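Local coordinates for protein EchA1_1 (Mycobacterium avium subsp. paratuberculosis, PDB 3R9T) that probably hydrates enoyl-CoA thioesters to 3-hydroxyacyl-CoA in fatty acid metabolism, as a member of the enoyl-CoA hydratase/isomerase (crotonase) family, at residues I24-A29 with G70-A75; N31-A36 with G91-V96. One frame throughout, in Å; residues are numbered along the deposited sequence.

Contact 1: I24-A29 with G70-A75; sequences INRPEA and GADLKA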
ATOM      1  N   ILE B  24      20.192   2.838  21.998  1.00 26.02           N
ATOM      2  CA  ILE B  24      21.195   1.848  21.639  1.00 26.43           C
ATOM      3  C   ILE B  24      22.526   2.478  22.042  1.00 27.95           C
ATOM      4  O   ILE B  24      22.778   3.645  21.735  1.00 28.06           O
ATOM      5  CB  ILE B  24      21.189   1.532  20.146  1.00 25.80           C
ATOM      6  CG1 ILE B  24      19.835   0.954  19.715  1.00 23.85           C
ATOM      7  CG2 ILE B  24      22.293   0.541  19.819  1.00 26.03           C
ATOM      8  CD1 ILE B  24      19.646   0.931  18.195  1.00 24.66           C
ATOM      9  N   ASN B  25      23.359   1.701  22.729  1.00 29.17           N
ATOM     10  CA  ASN B  25      24.519   2.222  23.438  1.00 30.85           C
ATOM     11  C   ASN B  25      25.839   1.581  22.982  1.00 31.73           C
ATOM     12  O   ASN B  25      26.641   1.131  23.808  1.00 32.89           O
ATOM     13  CB  ASN B  25      24.296   2.015  24.944  1.00 31.43           C
ATOM     14  CG  ASN B  25      25.248   2.829  25.807  1.00 33.99           C
ATOM     15  OD1 ASN B  25      25.629   3.942  25.450  1.00 36.04           O
ATOM     16  ND2 ASN B  25      25.630   2.272  26.956  1.00 36.03           N
ATOM     17  N   ARG B  26      26.066   1.543  21.668  1.00 31.76           N
ATOM     18  CA  ARG B  26      27.372   1.117  21.129  1.00 32.91           C
ATOM     19  C   ARG B  26      27.929   2.080  20.088  1.00 33.57           C
ATOM     20  O   ARG B  26      28.208   1.679  18.953  1.00 33.10           O
ATOM     21  CB  ARG B  26      27.285  -0.270  20.504  1.00 32.47           C
ATOM     22  CG  ARG B  26      26.910  -1.372  21.450  1.00 33.10           C
ATOM     23  CD  ARG B  26      26.928  -2.665  20.695  1.00 33.48           C
ATOM     24  NE  ARG B  26      28.290  -3.089  20.361  1.00 33.38           N
ATOM     25  CZ  ARG B  26      28.646  -3.702  19.231  1.00 35.99           C
ATOM     26  NH1 ARG B  26      27.758  -3.950  18.274  1.00 35.48           N
ATOM     27  NH2 ARG B  26      29.914  -4.058  19.045  1.00 37.31           N
ATOM     28  N   PRO B  27      28.113   3.353  20.469  1.00 34.97           N
ATOM     29  CA  PRO B  27      28.560   4.306  19.464  1.00 36.17           C
ATOM     30  C   PRO B  27      29.940   3.974  18.896  1.00 37.99           C
ATOM     31  O   PRO B  27      30.174   4.228  17.719  1.00 38.39           O
ATOM     32  CB  PRO B  27      28.554   5.647  20.209  1.00 36.64           C
ATOM     33  CG  PRO B  27      28.633   5.303  21.648  1.00 36.67           C
ATOM     34  CD  PRO B  27      27.989   3.956  21.805  1.00 35.33           C
ATOM     35  N   GLU B  28      30.820   3.378  19.704  1.00 39.73           N
ATOM     36  CA  GLU B  28      32.132   2.918  19.219  1.00 41.24           C
ATOM     37  C   GLU B  28      32.019   1.930  18.045  1.00 40.62           C
ATOM     38  O   GLU B  28      32.986   1.720  17.309  1.00 41.22           O
ATOM     39  CB  GLU B  28      32.949   2.286  20.360  1.00 42.55           C
ATOM     40  CG  GLU B  28      32.482   0.880  20.812  1.00 43.96           C
ATOM     41  CD  GLU B  28      31.378   0.893  21.865  1.00 45.74           C
ATOM     42  OE1 GLU B  28      30.756   1.957  22.099  1.00 46.50           O
ATOM     43  OE2 GLU B  28      31.130  -0.181  22.459  1.00 48.10           O
ATOM     44  N   ALA B  29      30.845   1.316  17.890  1.00 39.19           N
ATOM     45  CA  ALA B  29      30.586   0.395  16.784  1.00 38.54           C
ATOM     46  C   ALA B  29      29.406   0.844  15.915  1.00 37.11           C
ATOM     47  O   ALA B  29      28.728   0.015  15.301  1.00 36.51           O
ATOM     48  CB  ALA B  29      30.338  -1.012  17.323  1.00 38.63           C
ATOM     49  N   GLY B  70      23.391  -1.028  11.281  1.00 28.83           N
ATOM     50  CA  GLY B  70      22.914  -2.334  10.841  1.00 28.74           C
ATOM     51  C   GLY B  70      23.296  -3.454  11.793  1.00 29.32           C
ATOM     52  O   GLY B  70      23.667  -3.216  12.943  1.00 28.88           O
ATOM     53  N   ALA B  71      23.191  -4.685  11.307  1.00 29.67           N
ATOM     54  CA  ALA B  71      23.658  -5.850  12.052  1.00 30.86           C
ATOM     55  C   ALA B  71      25.178  -5.765  12.220  1.00 32.51           C
ATOM     56  O   ALA B  71      25.875  -5.370  11.290  1.00 33.11           O
ATOM     57  CB  ALA B  71      23.278  -7.121  11.319  1.00 30.79           C
ATOM     58  N   ASP B  72      25.687  -6.120  13.398  1.00 33.73           N
ATOM     59  CA  ASP B  72      27.130  -6.070  13.659  1.00 35.70           C
ATOM     60  C   ASP B  72      27.838  -7.112  12.788  1.00 37.16           C
ATOM     61  O   ASP B  72      27.601  -8.316  12.932  1.00 36.55           O
ATOM     62  CB  ASP B  72      27.417  -6.337  15.142  1.00 36.35           C
ATOM     63  CG  ASP B  72      28.889  -6.175  15.493  1.00 38.62           C
ATOM     64  OD1 ASP B  72      29.684  -7.103  15.215  1.00 41.64           O
ATOM     65  OD2 ASP B  72      29.247  -5.116  16.045  1.00 39.57           O
ATOM     66  N   LEU B  73      28.703  -6.650  11.892  1.00 39.04           N
ATOM     67  CA  LEU B  73      29.334  -7.539  10.905  1.00 41.16           C
ATOM     68  C   LEU B  73      30.326  -8.546  11.514  1.00 42.80           C
ATOM     69  O   LEU B  73      30.558  -9.613  10.942  1.00 43.61           O
ATOM     70  CB  LEU B  73      30.010  -6.712   9.807  1.00 41.82           C
ATOM     71  CG  LEU B  73      29.007  -5.918   8.963  1.00 42.21           C
ATOM     72  CD1 LEU B  73      29.668  -4.788   8.174  1.00 43.84           C
ATOM     73  CD2 LEU B  73      28.253  -6.856   8.031  1.00 43.53           C
ATOM     74  N   LYS B  74      30.895  -8.208  12.669  1.00 44.10           N
ATOM     75  CA  LYS B  74      31.862  -9.076  13.341  1.00 45.64           C
ATOM     76  C   LYS B  74      31.143 -10.233  14.026  1.00 45.91           C
ATOM     77  O   LYS B  74      31.652 -11.350  14.060  1.00 46.75           O
ATOM     78  CB  LYS B  74      32.683  -8.273  14.354  1.00 46.27           C
ATOM     79  N   ALA B  75      29.954  -9.952  14.560  1.00 45.41           N
ATOM     80  CA  ALA B  75      29.086 -10.984  15.125  1.00 45.32           C
ATOM     81  C   ALA B  75      28.589 -11.933  14.036  1.00 45.33           C
ATOM     82  O   ALA B  75      28.456 -13.134  14.265  1.00 45.52           O
ATOM     83  CB  ALA B  75      27.904 -10.350  15.849  1.00 44.45           C
TER
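R26 and D72 form a salt bridge between two loops of the crotonase fold, one leaving strand 19-24 and the other leading into helix 73-77. The guanidinium presents its NH1-NH2 end, and both nitrogens converge on a single carboxylate oxygen. R26 NH1 reaches D72 OD2 at 2.9 Å with an N-H...O angle of 159°, whereas R26 NH2 lies 3.3 Å from D72 OD2 in a longer, more bent bond. The oxygen sits almost in the guanidinium plane, yet both nitrogens approach it from the same face of the carboxylate, whose plane is turned 40° from that of the guanidinium. This is therefore an end-on grip on one atom rather than a coplanar two-oxygen pairing. A29 CB lies against one face of the guanidinium, toward its rim.

The next shell fixes both partners. A bend at chi3 (71°) in the otherwise extended arm of R26 brings the guanidinium round to the carboxylate, and NH1 is also hydrogen-bonded to A32 O. The loop itself is turned by a backbone bond from A29 N to R26 O, 2.9 Å long. Across the contact, D72 is also the N-cap of helix 73-77, and its two oxygens divide the work: OD2 takes the arginine while OD1 serves the helix start. A71, next to D72, touches the bound benzoic acid, whereas the D72 side chain itself stays about 9 Å from it. Within the cap, A75 N donates to the anti lone pair of D72 OD1 over 2.9 Å, and K74 N adds a weak bond to D72 OD1 at 3.0 Å.

Contact 2: N31-A36 with G91-V96; sequences NAINAA and GFAGYV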
ATOM      1  N   ASN B  31      26.581   1.819  16.672  1.00 31.45           N
ATOM      2  CA  ASN B  31      25.328   1.339  17.230  1.00 29.84           C
ATOM      3  C   ASN B  31      24.795   0.129  16.478  1.00 29.07           C
ATOM      4  O   ASN B  31      23.585  -0.064  16.383  1.00 28.47           O
ATOM      5  CB  ASN B  31      24.303   2.484  17.309  1.00 28.89           C
ATOM      6  CG  ASN B  31      24.640   3.493  18.405  1.00 28.80           C
ATOM      7  OD1 ASN B  31      25.073   3.121  19.498  1.00 29.27           O
ATOM      8  ND2 ASN B  31      24.441   4.771  18.114  1.00 26.91           N
ATOM      9  N   ALA B  32      25.712  -0.696  15.971  1.00 28.95           N
ATOM     10  CA  ALA B  32      25.354  -1.940  15.306  1.00 28.97           C
ATOM     11  C   ALA B  32      24.742  -2.916  16.301  1.00 28.89           C
ATOM     12  O   ALA B  32      25.086  -2.930  17.486  1.00 28.94           O
ATOM     13  CB  ALA B  32      26.579  -2.562  14.608  1.00 29.41           C
ATOM     14  N   ILE B  33      23.822  -3.730  15.805  1.00 28.56           N
ATOM     15  CA  ILE B  33      23.093  -4.665  16.654  1.00 28.67           C
ATOM     16  C   ILE B  33      23.874  -5.939  16.905  1.00 29.52           C
ATOM     17  O   ILE B  33      24.288  -6.624  15.972  1.00 29.75           O
ATOM     18  CB  ILE B  33      21.749  -5.070  16.048  1.00 27.85           C
ATOM     19  CG1 ILE B  33      20.906  -3.835  15.757  1.00 26.41           C
ATOM     20  CG2 ILE B  33      20.976  -5.988  17.010  1.00 27.51           C
ATOM     21  CD1 ILE B  33      20.685  -2.922  16.968  1.00 27.19           C
ATOM     22  N   ASN B  34      24.040  -6.255  18.184  1.00 30.06           N
ATOM     23  CA  ASN B  34      24.466  -7.576  18.614  1.00 30.43           C
ATOM     24  C   ASN B  34      23.540  -8.080  19.737  1.00 30.34           C
ATOM     25  O   ASN B  34      22.584  -7.395  20.140  1.00 28.93           O
ATOM     26  CB  ASN B  34      25.932  -7.536  19.082  1.00 31.44           C
ATOM     27  CG  ASN B  34      26.128  -6.707  20.345  1.00 32.44           C
ATOM     28  OD1 ASN B  34      25.169  -6.262  20.971  1.00 33.34           O
ATOM     29  ND2 ASN B  34      27.384  -6.495  20.722  1.00 35.00           N
ATOM     30  N   ALA B  35      23.839  -9.269  20.255  1.00 31.01           N
ATOM     31  CA  ALA B  35      23.035  -9.861  21.336  1.00 31.10           C
ATOM     32  C   ALA B  35      22.869  -8.966  22.579  1.00 30.90           C
ATOM     33  O   ALA B  35      21.803  -8.958  23.192  1.00 30.82           O
ATOM     34  CB  ALA B  35      23.602 -11.225  21.734  1.00 31.85           C
ATOM     35  N   ALA B  36      23.914  -8.228  22.952  1.00 31.00           N
ATOM     36  CA  ALA B  36      23.851  -7.320  24.104  1.00 30.61           C
ATOM     37  C   ALA B  36      22.839  -6.171  23.894  1.00 29.53           C
ATOM     38  O   ALA B  36      22.093  -5.806  24.806  1.00 29.12           O
ATOM     39  CB  ALA B  36      25.243  -6.761  24.414  1.00 31.71           C
ATOM     40  N   GLY B  91      13.037 -11.618  17.565  1.00 22.12           N
ATOM     41  CA  GLY B  91      13.877 -11.297  16.425  1.00 21.61           C
ATOM     42  C   GLY B  91      14.992 -10.300  16.684  1.00 20.94           C
ATOM     43  O   GLY B  91      15.394 -10.034  17.829  1.00 19.97           O
ATOM     44  N   PHE B  92      15.458  -9.728  15.580  1.00 21.08           N
ATOM     45  CA  PHE B  92      16.575  -8.792  15.530  1.00 21.31           C
ATOM     46  C   PHE B  92      16.390  -7.631  16.490  1.00 20.86           C
ATOM     47  O   PHE B  92      15.328  -7.026  16.523  1.00 20.35           O
ATOM     48  CB  PHE B  92      16.669  -8.295  14.096  1.00 21.35           C
ATOM     49  CG  PHE B  92      17.820  -7.389  13.809  1.00 21.63           C
ATOM     50  CD1 PHE B  92      19.071  -7.918  13.495  1.00 24.25           C
ATOM     51  CD2 PHE B  92      17.629  -6.019  13.707  1.00 22.94           C
ATOM     52  CE1 PHE B  92      20.118  -7.092  13.158  1.00 25.20           C
ATOM     53  CE2 PHE B  92      18.671  -5.191  13.371  1.00 24.63           C
ATOM     54  CZ  PHE B  92      19.930  -5.735  13.097  1.00 25.29           C
ATOM     55  N   ALA B  93      17.409  -7.388  17.314  1.00 20.75           N
ATOM     56  CA  ALA B  93      17.457  -6.286  18.289  1.00 20.20           C
ATOM     57  C   ALA B  93      16.449  -6.453  19.422  1.00 19.76           C
ATOM     58  O   ALA B  93      16.202  -5.523  20.173  1.00 20.35           O
ATOM     59  CB  ALA B  93      17.288  -4.892  17.590  1.00 18.79           C
ATOM     60  N   GLY B  94      15.864  -7.643  19.541  1.00 19.22           N
ATOM     61  CA  GLY B  94      14.756  -7.860  20.469  1.00 19.57           C
ATOM     62  C   GLY B  94      13.558  -6.988  20.157  1.00 18.60           C
ATOM     63  O   GLY B  94      12.746  -6.732  21.035  1.00 19.29           O
ATOM     64  N   TYR B  95      13.430  -6.582  18.895  1.00 17.93           N
ATOM     65  CA  TYR B  95      12.548  -5.471  18.512  1.00 16.99           C
ATOM     66  C   TYR B  95      11.638  -5.738  17.315  1.00 16.83           C
ATOM     67  O   TYR B  95      10.467  -5.403  17.364  1.00 17.58           O
ATOM     68  CB  TYR B  95      13.398  -4.227  18.214  1.00 16.34           C
ATOM     69  CG  TYR B  95      12.644  -2.913  18.072  1.00 17.36           C
ATOM     70  CD1 TYR B  95      12.358  -2.137  19.188  1.00 18.48           C
ATOM     71  CD2 TYR B  95      12.248  -2.426  16.824  1.00 17.24           C
ATOM     72  CE1 TYR B  95      11.694  -0.940  19.091  1.00 18.31           C
ATOM     73  CE2 TYR B  95      11.550  -1.220  16.715  1.00 15.19           C
ATOM     74  CZ  TYR B  95      11.315  -0.455  17.857  1.00 16.40           C
ATOM     75  OH  TYR B  95      10.630   0.742  17.810  1.00 19.12           O
ATOM     76  N   VAL B  96      12.181  -6.311  16.239  1.00 17.46           N
ATOM     77  CA  VAL B  96      11.459  -6.343  14.947  1.00 17.66           C
ATOM     78  C   VAL B  96      10.291  -7.327  14.870  1.00 18.09           C
ATOM     79  O   VAL B  96       9.429  -7.204  13.983  1.00 18.02           O
ATOM     80  CB  VAL B  96      12.384  -6.553  13.736  1.00 17.64           C
ATOM     81  CG1 VAL B  96      13.449  -5.469  13.663  1.00 18.01           C
ATOM     82  CG2 VAL B  96      12.987  -7.973  13.723  1.00 18.29           C
TER
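Beside the ligand pocket, the loop before helix 35-50 meets the turn 91-96 through the branched side chain of I33, which packs against F92 and A93. Its CG1 comes closest, 3.4 Å from F92 CZ at the outer end of the ring, and I33 CB follows at 3.5 Å from F92 CZ. On the same side of the ring, the CG2 methyl stands over the face, 4.2 Å from the centroid and 16° off the normal, a CH-pi contact displaced toward the rim. The same methyl also touches A93, on that side of the ring, with I33 CG2 3.9 Å from A93 CB.

In this crotonase-family chain the side chain of F92 lies about 4 Å from the bound benzoic acid, so I33 packs against an aromatic side chain close to the ligand. With CG anti to its backbone N (chi1 -176°), the ring is swung out so that CZ meets I33 CG1 and CB. The turn is closed by backbone bonds, F92 O accepting from both Y95 N and V96 N, while A93 packs on L119 of helix 115-122. On the other side N34 is the N-cap of helix 35-50, its OD1 accepting from V37 N.

How the contacts relate
From the N terminus, the chain leaves strand 19-24 through 24-29, runs on through 31-36 into helix 35-50, returns through strand 56-61 to 70-75, and later reaches 91-96. Contact 1 closes the loop from 24-29 to 70-75, and contact 2 the one from 31-36 to 91-96. Their segments alternate, so the two loops cross. Backbone links join them: R26 O lies 2.8 Å from N31 N, and G70 O 2.9 Å from I33 N, both probable hydrogen bonds. The contact centres are 9 Å apart. Together they tie the loop after strand 19-24 and the starts of helices 35-50 and 73-77 to the turn in the loop before strand 104-108.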